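Local coordinates for protein Orf11 (Staphylococcus phage P68, PDB 6O43) that is probably a phage lysin that helps to break down the staphylococcal cell wall, a role not yet firmly established, at residues A[37-42]-A[71-76]; A[44-49]-A[87-92]. One frame throughout, in Å; residues are numbered along the deposited sequence.

Contact 1. Residues A[37-42]-A[71-76]; sequences NVWLGG and EGFSSG. With I3C (5-amino-2,4,6-triiodobenzene-1,3-dicarboxylic acid), chain B.
V38 lays its CG1 methyl over one face of the F73 ring in a CH-pi contact, 4.0 Å from the ring centroid. The second branch, CG2, reaches the root of the same side chain, 3.9 Å from F73 CB. F73 extends this far because its CG stands anti to the backbone N (chi1 175°), which carries the ring across to V38. At the ring's edge, near its plane, W39 NE1 approaches F73 CE1 to 3.9 Å; the two ring systems lie oblique, their planes 70° apart. W39 offers a face to the bound I3C, whose amino N13 comes 3.4 Å from W39 CD2. The backbone O of W39 lies 3.0 Å from iodine I2 of I3C, with a C-I...O angle near 153°, consistent with a halogen bond. In the second shell R35 serves both segments: it makes a cation-pi contact with W39 and donates from NH1 to G72 O. W79 meets W39 edge-to-face. G41 and G72, each with positive phi, are the first residues after their helices to leave helical backbone angles. W39, with F73 beside it, thus forms one wall of a surface site completed by R86, G87, D88 and Y89, where I3C is bound.

Contact 2. Residues A[44-49]-A[87-92]; sequences ESKIRQ and GDYLTD. With I3C (5-amino-2,4,6-triiodobenzene-1,3-dicarboxylic acid), chain B.
The Y89 ring takes Q49 OE1 at its edge, in plane with the phenol, while L40 lies over one face and the K46 chain passes obliquely beside the hydroxyl end. This is a helix-helix contact in a mainly helical, strand-free protein, made where the N-terminal turn of helix 89-104 meets the first turns of helix 44-57. Its one polar tie is the bond from Y89 OH to Q49 OE1, short at 2.5 Å. The donor lies in the carbonyl plane, with a C=O...donor angle of 149°, yet the amide and ring planes are turned 65° apart. An extended Q49 chain, with CG anti to the backbone N, brings the amide to the hydroxyl of Y89. There its NE2 comes 3.4 Å from L90 CD2, a polar group set beside a methyl. K46 contributes only methylenes: CG lies 3.5 Å from Y89 OH, and CD 4.0 Å from Y89 CZ. With CG between its backbone N and carbonyl carbon (chi1 74°), Y89 sends its ring toward helix 44-57 while CB stays beside the ligand, 3.7 Å from I3C N13. Just ahead, D88 is the N-cap of helix 89-104, and its carboxylate probably interacts favourably with the helix dipole. Each carboxylate oxygen has its own donor on T91: OG1 meets OD2 on the syn side, whereas T91 N reaches D88 OD1 over 2.8 Å in a nearly straight bond that arrives from above the carboxylate plane.

In the fold
From the N terminus the chain reaches 37-42 at the end of helix 34-38, then turns directly into helix 44-57, which carries 44-49. Helix 61-71 follows, and its exit loop, 71-76, returns to 37-42 so that contact 1 closes a largely helical loop of 28 residues. The chain goes on to 87-92, where contact 2 closes a second loop of 37 residues on 44-49. Because the segments alternate, the two closures cross. Their centres are about 11 Å apart and they touch directly, W39 CE3 lying 3.6 Å from Y89 CB. Contact 2 ties the start of helix 89-104 to helix 44-57, contact 1 the end of helix 34-38 to the loop after helix 61-71, and both border the I3C site.

Contact 1. Residues A[37-42]-A[71-76]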
loop_
_atom_site.group_PDB
_atom_site.type_symbol
_atom_site.label_atom_id
_atom_site.label_comp_id
_atom_site.label_asym_id
_atom_site.label_seq_id
_atom_site.Cartn_x
_atom_site.Cartn_y
_atom_site.Cartn_z
ATOM N N ASN A 37 -15.394 5.821 -7.731
ATOM C CA ASN A 37 -16.836 5.650 -7.890
ATOM C C ASN A 37 -17.625 6.594 -6.982
ATOM O O ASN A 37 -18.451 7.377 -7.460
ATOM C CB ASN A 37 -17.228 4.193 -7.608
ATOM C CG ASN A 37 -18.728 3.963 -7.704
ATOM O OD1 ASN A 37 -19.396 4.499 -8.592
ATOM N ND2 ASN A 37 -19.267 3.167 -6.786
ATOM N N VAL A 38 -17.375 6.533 -5.670
ATOM C CA VAL A 38 -18.217 7.267 -4.728
ATOM C C VAL A 38 -18.008 8.771 -4.866
ATOM O O VAL A 38 -18.969 9.549 -4.820
ATOM C CB VAL A 38 -17.959 6.792 -3.287
ATOM C CG1 VAL A 38 -18.687 7.692 -2.304
ATOM C CG2 VAL A 38 -18.406 5.348 -3.114
ATOM N N TRP A 39 -16.759 9.208 -5.036
ATOM C CA TRP A 39 -16.468 10.638 -5.093
ATOM C C TRP A 39 -16.554 11.209 -6.505
ATOM O O TRP A 39 -17.074 12.314 -6.691
ATOM C CB TRP A 39 -15.078 10.922 -4.519
ATOM C CG TRP A 39 -15.010 10.934 -3.021
ATOM C CD1 TRP A 39 -16.021 10.666 -2.143
ATOM C CD2 TRP A 39 -13.856 11.238 -2.225
ATOM N NE1 TRP A 39 -15.564 10.777 -0.847
ATOM C CE2 TRP A 39 -14.240 11.130 -0.871
ATOM C CE3 TRP A 39 -12.535 11.591 -2.526
ATOM C CZ2 TRP A 39 -13.346 11.361 0.181
ATOM C CZ3 TRP A 39 -11.648 11.820 -1.479
ATOM C CH2 TRP A 39 -12.060 11.705 -0.145
ATOM N N LEU A 40 -16.055 10.492 -7.509
ATOM C CA LEU A 40 -15.980 11.016 -8.865
ATOM C C LEU A 40 -17.028 10.430 -9.805
ATOM O O LEU A 40 -17.047 10.791 -10.987
ATOM C CB LEU A 40 -14.580 10.772 -9.443
ATOM C CG LEU A 40 -13.380 10.995 -8.518
ATOM C CD1 LEU A 40 -12.078 10.768 -9.276
ATOM C CD2 LEU A 40 -13.401 12.385 -7.887
ATOM N N GLY A 41 -17.885 9.533 -9.326
ATOM C CA GLY A 41 -18.915 8.945 -10.163
ATOM C C GLY A 41 -18.381 8.250 -11.401
ATOM O O GLY A 41 -19.100 8.088 -12.393
ATOM N N GLY A 42 -17.116 7.837 -11.354
ATOM C CA GLY A 42 -16.498 7.140 -12.463
ATOM C C GLY A 42 -16.076 8.012 -13.623
ATOM O O GLY A 42 -15.719 7.477 -14.677
ATOM N N GLU A 71 -8.754 -1.165 -0.926
ATOM C CA GLU A 71 -9.279 -0.579 0.303
ATOM C C GLU A 71 -10.776 -0.305 0.202
ATOM O O GLU A 71 -11.529 -0.592 1.142
ATOM C CB GLU A 71 -8.528 0.711 0.636
ATOM C CG GLU A 71 -7.144 0.488 1.222
ATOM C CD GLU A 71 -7.188 -0.229 2.559
ATOM O OE1 GLU A 71 -8.139 0.006 3.335
ATOM O OE2 GLU A 71 -6.272 -1.036 2.826
ATOM N N GLY A 72 -11.221 0.243 -0.927
ATOM C CA GLY A 72 -12.612 0.613 -1.086
ATOM C C GLY A 72 -12.946 1.892 -0.338
ATOM O O GLY A 72 -12.110 2.515 0.316
ATOM N N PHE A 73 -14.209 2.288 -0.445
ATOM C CA PHE A 73 -14.687 3.463 0.266
ATOM C C PHE A 73 -14.985 3.124 1.721
ATOM O O PHE A 73 -15.480 2.037 2.029
ATOM C CB PHE A 73 -15.945 4.024 -0.398
ATOM C CG PHE A 73 -16.564 5.162 0.361
ATOM C CD1 PHE A 73 -16.038 6.443 0.263
ATOM C CD2 PHE A 73 -17.666 4.947 1.183
ATOM C CE1 PHE A 73 -16.603 7.495 0.968
ATOM C CE2 PHE A 73 -18.243 5.988 1.891
ATOM C CZ PHE A 73 -17.712 7.266 1.786
ATOM N N SER A 74 -14.694 4.068 2.614
ATOM C CA SER A 74 -15.021 3.925 4.028
ATOM C C SER A 74 -15.387 5.287 4.592
ATOM O O SER A 74 -14.636 6.253 4.430
ATOM C CB SER A 74 -13.858 3.316 4.817
ATOM O OG SER A 74 -13.684 1.950 4.479
ATOM N N SER A 75 -16.544 5.355 5.244
ATOM C CA SER A 75 -17.037 6.588 5.842
ATOM C C SER A 75 -15.944 7.317 6.612
ATOM O O SER A 75 -15.238 6.724 7.432
ATOM C CB SER A 75 -18.210 6.263 6.771
ATOM O OG SER A 75 -18.517 7.353 7.623
ATOM N N GLY A 76 -15.807 8.613 6.333
ATOM C CA GLY A 76 -14.947 9.490 7.090
ATOM C C GLY A 76 -13.511 9.570 6.618
ATOM O O GLY A 76 -12.791 10.482 7.040
HETATM I I3 I3C B . -14.064 15.263 0.417
HETATM I I2 I3C B . -17.602 14.169 -4.332
HETATM I I1 I3C B . -20.068 15.980 0.909
HETATM O O8 I3C B . -16.986 17.177 2.088
HETATM O O9 I3C B . -16.851 15.085 2.690
HETATM C C10 I3C B . -19.890 15.014 -2.238
HETATM N N13 I3C B . -14.962 14.466 -2.511
HETATM C C1 I3C B . -17.122 15.526 0.328
HETATM C C6 I3C B . -16.002 15.195 -0.420
HETATM C C5 I3C B . -16.139 14.810 -1.739
HETATM C C4 I3C B . -17.393 14.754 -2.317
HETATM C C3 I3C B . -18.514 15.083 -1.578
HETATM C C2 I3C B . -18.380 15.469 -0.252
HETATM C C7 I3C B . -16.977 15.953 1.788
HETATM O O11 I3C B . -20.564 13.952 -2.173
HETATM O O12 I3C B . -20.345 16.014 -2.852
#

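Contact 2. Residues A[44-49]-A[87-92]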
loop_
_atom_site.group_PDB
_atom_site.type_symbol
_atom_site.label_atom_id
_atom_site.label_comp_id
_atom_site.label_asym_id
_atom_site.label_seq_id
_atom_site.Cartn_x
_atom_site.Cartn_y
_atom_site.Cartn_z
ATOM N N GLU A 44 -14.036 9.811 -16.192
ATOM C CA GLU A 44 -12.661 9.517 -16.592
ATOM C C GLU A 44 -11.754 10.739 -16.477
ATOM O O GLU A 44 -10.582 10.611 -16.107
ATOM C CB GLU A 44 -12.633 8.960 -18.019
ATOM C CG GLU A 44 -13.328 7.609 -18.164
ATOM C CD GLU A 44 -12.755 6.757 -19.279
ATOM O OE1 GLU A 44 -12.011 7.297 -20.129
ATOM O OE2 GLU A 44 -13.051 5.540 -19.298
ATOM N N SER A 45 -12.261 11.930 -16.804
ATOM C CA SER A 45 -11.402 13.110 -16.752
ATOM C C SER A 45 -10.980 13.426 -15.319
ATOM O O SER A 45 -9.836 13.827 -15.080
ATOM C CB SER A 45 -12.097 14.310 -17.398
ATOM O OG SER A 45 -13.174 14.777 -16.608
ATOM N N LYS A 46 -11.882 13.242 -14.351
ATOM C CA LYS A 46 -11.512 13.460 -12.954
ATOM C C LYS A 46 -10.576 12.364 -12.452
ATOM O O LYS A 46 -9.656 12.636 -11.671
ATOM C CB LYS A 46 -12.765 13.553 -12.081
ATOM C CG LYS A 46 -13.590 14.810 -12.340
ATOM C CD LYS A 46 -14.761 14.930 -11.380
ATOM C CE LYS A 46 -15.428 16.291 -11.516
ATOM N NZ LYS A 46 -16.642 16.434 -10.657
ATOM N N ILE A 47 -10.788 11.123 -12.893
ATOM C CA ILE A 47 -9.871 10.044 -12.527
ATOM C C ILE A 47 -8.467 10.351 -13.036
ATOM O O ILE A 47 -7.481 10.232 -12.300
ATOM C CB ILE A 47 -10.389 8.697 -13.063
ATOM C CG1 ILE A 47 -11.717 8.328 -12.397
ATOM C CG2 ILE A 47 -9.357 7.606 -12.848
ATOM C CD1 ILE A 47 -12.354 7.068 -12.961
ATOM N N ARG A 48 -8.360 10.765 -14.302
ATOM C CA ARG A 48 -7.066 11.163 -14.848
ATOM C C ARG A 48 -6.463 12.319 -14.070
ATOM O O ARG A 48 -5.256 12.341 -13.813
ATOM C CB ARG A 48 -7.205 11.561 -16.314
ATOM C CG ARG A 48 -7.399 10.406 -17.238
ATOM C CD ARG A 48 -7.717 10.880 -18.648
ATOM N NE ARG A 48 -8.217 9.767 -19.438
ATOM C CZ ARG A 48 -7.444 8.812 -19.938
ATOM N NH1 ARG A 48 -6.132 8.848 -19.740
ATOM N NH2 ARG A 48 -7.984 7.823 -20.632
ATOM N N GLN A 49 -7.282 13.314 -13.732
ATOM C CA GLN A 49 -6.810 14.436 -12.933
ATOM C C GLN A 49 -6.169 13.949 -11.638
ATOM O O GLN A 49 -5.087 14.405 -11.251
ATOM C CB GLN A 49 -7.977 15.380 -12.648
ATOM C CG GLN A 49 -7.593 16.687 -11.996
ATOM C CD GLN A 49 -8.798 17.429 -11.456
ATOM O OE1 GLN A 49 -9.831 16.824 -11.161
ATOM N NE2 GLN A 49 -8.677 18.745 -11.329
ATOM N N GLY A 87 -11.056 18.352 2.371
ATOM C CA GLY A 87 -12.310 18.990 2.005
ATOM C C GLY A 87 -12.808 18.704 0.603
ATOM O O GLY A 87 -14.001 18.883 0.338
ATOM N N ASP A 88 -11.929 18.283 -0.303
ATOM C CA ASP A 88 -12.339 17.970 -1.666
ATOM C C ASP A 88 -11.434 16.872 -2.206
ATOM O O ASP A 88 -10.348 16.620 -1.677
ATOM C CB ASP A 88 -12.310 19.213 -2.568
ATOM C CG ASP A 88 -10.904 19.722 -2.821
ATOM O OD1 ASP A 88 -10.254 19.224 -3.765
ATOM O OD2 ASP A 88 -10.447 20.616 -2.075
ATOM N N TYR A 89 -11.896 16.213 -3.272
ATOM C CA TYR A 89 -11.216 15.002 -3.725
ATOM C C TYR A 89 -9.807 15.288 -4.229
ATOM O O TYR A 89 -8.907 14.462 -4.032
ATOM C CB TYR A 89 -12.042 14.296 -4.805
ATOM C CG TYR A 89 -12.039 14.966 -6.164
ATOM C CD1 TYR A 89 -11.002 14.752 -7.067
ATOM C CD2 TYR A 89 -13.084 15.789 -6.553
ATOM C CE1 TYR A 89 -10.998 15.357 -8.311
ATOM C CE2 TYR A 89 -13.089 16.396 -7.794
ATOM C CZ TYR A 89 -12.044 16.175 -8.670
ATOM O OH TYR A 89 -12.048 16.778 -9.910
ATOM N N LEU A 90 -9.587 16.434 -4.878
ATOM C CA LEU A 90 -8.257 16.727 -5.399
ATOM C C LEU A 90 -7.303 17.124 -4.280
ATOM O O LEU A 90 -6.171 16.635 -4.219
ATOM C CB LEU A 90 -8.323 17.827 -6.461
ATOM C CG LEU A 90 -7.015 18.043 -7.225
ATOM C CD1 LEU A 90 -6.553 16.735 -7.853
ATOM C CD2 LEU A 90 -7.171 19.124 -8.287
ATOM N N THR A 91 -7.742 18.019 -3.392
ATOM C CA THR A 91 -6.947 18.342 -2.212
ATOM C C THR A 91 -6.605 17.088 -1.416
ATOM O O THR A 91 -5.502 16.968 -0.868
ATOM C CB THR A 91 -7.701 19.340 -1.330
ATOM O OG1 THR A 91 -7.901 20.566 -2.048
ATOM C CG2 THR A 91 -6.919 19.616 -0.049
ATOM N N ASP A 92 -7.538 16.137 -1.346
ATOM C CA ASP A 92 -7.295 14.932 -0.561
ATOM C C ASP A 92 -6.268 14.029 -1.233
ATOM O O ASP A 92 -5.397 13.463 -0.561
ATOM C CB ASP A 92 -8.606 14.178 -0.332
ATOM C CG ASP A 92 -8.487 13.121 0.749
ATOM O OD1 ASP A 92 -8.517 13.488 1.942
ATOM O OD2 ASP A 92 -8.348 11.926 0.416
HETATM I I3 I3C B . -14.064 15.263 0.417
HETATM I I2 I3C B . -17.602 14.169 -4.332
HETATM I I1 I3C B . -20.068 15.980 0.909
HETATM O O8 I3C B . -16.986 17.177 2.088
HETATM O O9 I3C B . -16.851 15.085 2.690
HETATM C C10 I3C B . -19.890 15.014 -2.238
HETATM N N13 I3C B . -14.962 14.466 -2.511
HETATM C C1 I3C B . -17.122 15.526 0.328
HETATM C C6 I3C B . -16.002 15.195 -0.420
HETATM C C5 I3C B . -16.139 14.810 -1.739
HETATM C C4 I3C B . -17.393 14.754 -2.317
HETATM C C3 I3C B . -18.514 15.083 -1.578
HETATM C C2 I3C B . -18.380 15.469 -0.252
HETATM C C7 I3C B . -16.977 15.953 1.788
HETATM O O11 I3C B . -20.564 13.952 -2.173
HETATM O O12 I3C B . -20.345 16.014 -2.852
#